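Local coordinates for Pvc2 (Photorhabdus asymbiotica subsp. asymbiotica, PDB 6J0B), which probably forms the contractile sheath around the inner tube of an extracellular, phage tail-like injection system, at residues Asp44-Ile49 with Tyr84-Thr89. Numbering follows the deposited sequence.
Sequences DNAIRI and YLVKTT
Ile-47 and Leu-85 meet where the short strand 47-49 runs antiparallel to strand 84-87, their directions 148° apart, and they exchange two weak backbone hydrogen bonds: Ile-47 N to Leu-85 O at 3.4 Å and Leu-85 N to Ile-47 O at 3.2 Å. One residue along, the side chains of Arg-48 and Tyr-84 lie side by side and point the same way. Arg-48 starts with CG anti to its backbone N (chi1 177°) and bends at chi3, which brings the edge of the guanidinium to the phenol. There NH1 donates to Tyr-84 OH at 3.1 Å, with the oxygen in the guanidinium plane, while NE adds a weak bond to the same oxygen. The two planes stand 74° apart, and Arg-48 CB packs against Tyr-84 CE2 at 3.7 Å. On the same side of the strands, Ala-46 CB fits between Tyr-84 CD2 and Val-86 CG2, with Ile-94 of helix 91-94 and Val-31 adding to this apolar cluster. On the other face from Tyr-84, Leu-85 CD1 meets Ile-49 CG1 at 3.7 Å, and Tyr-55 of helix 52-58 packs on both residues. The pairing adds an antiparallel edge strand to the otherwise mainly parallel, helix-flanked sheet of this sheath protein.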
# COMPACT_ATOMS: atom_id res chain seq x y z
N ASP A 44 9.27 -76.88 -22.39
CA ASP A 44 9.94 -77.15 -21.12
C ASP A 44 10.93 -76.07 -20.70
O ASP A 44 11.88 -76.35 -19.96
CB ASP A 44 10.63 -78.52 -21.13
CG ASP A 44 9.68 -79.65 -20.79
OD1 ASP A 44 9.05 -79.59 -19.71
OD2 ASP A 44 9.55 -80.59 -21.60
N ASN A 45 10.75 -74.83 -21.16
CA ASN A 45 11.42 -73.70 -20.53
C ASN A 45 10.54 -72.46 -20.66
O ASN A 45 9.91 -72.24 -21.69
CB ASN A 45 12.82 -73.43 -21.10
CG ASN A 45 12.91 -73.63 -22.59
OD1 ASN A 45 11.92 -73.56 -23.31
ND2 ASN A 45 14.13 -73.87 -23.07
N ALA A 46 10.50 -71.68 -19.59
CA ALA A 46 9.79 -70.42 -19.57
C ALA A 46 10.68 -69.33 -20.13
O ALA A 46 11.86 -69.24 -19.78
CB ALA A 46 9.37 -70.06 -18.15
N ILE A 47 10.12 -68.49 -20.99
CA ILE A 47 10.84 -67.39 -21.59
C ILE A 47 10.33 -66.12 -20.93
O ILE A 47 9.18 -65.72 -21.14
CB ILE A 47 10.66 -67.35 -23.12
CG1 ILE A 47 11.37 -68.54 -23.77
CG2 ILE A 47 11.23 -66.06 -23.69
CD1 ILE A 47 10.47 -69.72 -24.07
N ARG A 48 11.17 -65.49 -20.11
CA ARG A 48 10.76 -64.26 -19.45
C ARG A 48 10.77 -63.12 -20.44
O ARG A 48 11.79 -62.85 -21.09
CB ARG A 48 11.66 -63.94 -18.26
CG ARG A 48 11.26 -62.62 -17.61
CD ARG A 48 12.28 -62.11 -16.63
NE ARG A 48 12.11 -62.70 -15.31
CZ ARG A 48 12.63 -62.19 -14.20
NH1 ARG A 48 12.43 -62.79 -13.03
NH2 ARG A 48 13.35 -61.07 -14.25
N ILE A 49 9.64 -62.44 -20.57
CA ILE A 49 9.47 -61.32 -21.48
C ILE A 49 9.34 -60.07 -20.63
O ILE A 49 8.31 -59.86 -19.98
CB ILE A 49 8.25 -61.53 -22.39
CG1 ILE A 49 8.47 -62.74 -23.30
CG2 ILE A 49 8.00 -60.31 -23.21
CD1 ILE A 49 9.67 -62.61 -24.20
N TYR A 84 5.94 -64.58 -18.23
CA TYR A 84 6.59 -65.77 -18.75
C TYR A 84 5.73 -66.38 -19.85
O TYR A 84 4.51 -66.20 -19.87
CB TYR A 84 6.83 -66.80 -17.65
CG TYR A 84 7.83 -66.37 -16.61
CD1 TYR A 84 7.43 -65.66 -15.49
CD2 TYR A 84 9.18 -66.68 -16.74
CE1 TYR A 84 8.35 -65.26 -14.53
CE2 TYR A 84 10.10 -66.29 -15.80
CZ TYR A 84 9.68 -65.58 -14.70
OH TYR A 84 10.59 -65.19 -13.75
N LEU A 85 6.37 -67.11 -20.75
CA LEU A 85 5.70 -67.78 -21.86
C LEU A 85 6.04 -69.26 -21.78
O LEU A 85 7.14 -69.67 -22.14
CB LEU A 85 6.13 -67.20 -23.20
CG LEU A 85 5.32 -66.09 -23.86
CD1 LEU A 85 5.38 -64.80 -23.06
CD2 LEU A 85 5.82 -65.85 -25.27
N VAL A 86 5.09 -70.07 -21.31
CA VAL A 86 5.27 -71.50 -21.17
C VAL A 86 4.30 -72.19 -22.11
O VAL A 86 3.13 -71.81 -22.19
CB VAL A 86 5.03 -71.96 -19.71
CG1 VAL A 86 5.37 -73.43 -19.55
CG2 VAL A 86 5.85 -71.13 -18.76
N LYS A 87 4.79 -73.20 -22.84
CA LYS A 87 3.91 -73.98 -23.70
C LYS A 87 2.97 -74.83 -22.87
O LYS A 87 3.29 -75.23 -21.75
CB LYS A 87 4.73 -74.85 -24.66
CG LYS A 87 4.64 -74.37 -26.10
CD LYS A 87 5.50 -75.20 -27.03
CE LYS A 87 5.43 -74.64 -28.44
NZ LYS A 87 6.32 -75.38 -29.37
N THR A 88 1.80 -75.12 -23.43
CA THR A 88 0.68 -75.61 -22.64
C THR A 88 0.80 -77.08 -22.25
O THR A 88 0.17 -77.50 -21.28
CB THR A 88 -0.64 -75.37 -23.38
OG1 THR A 88 -1.73 -75.80 -22.56
CG2 THR A 88 -0.67 -76.12 -24.70
N THR A 89 1.58 -77.88 -22.98
CA THR A 89 1.70 -79.29 -22.64
C THR A 89 2.78 -79.56 -21.61
O THR A 89 2.66 -80.50 -20.82
CB THR A 89 1.97 -80.12 -23.89
OG1 THR A 89 3.17 -79.66 -24.53
CG2 THR A 89 0.80 -79.99 -24.85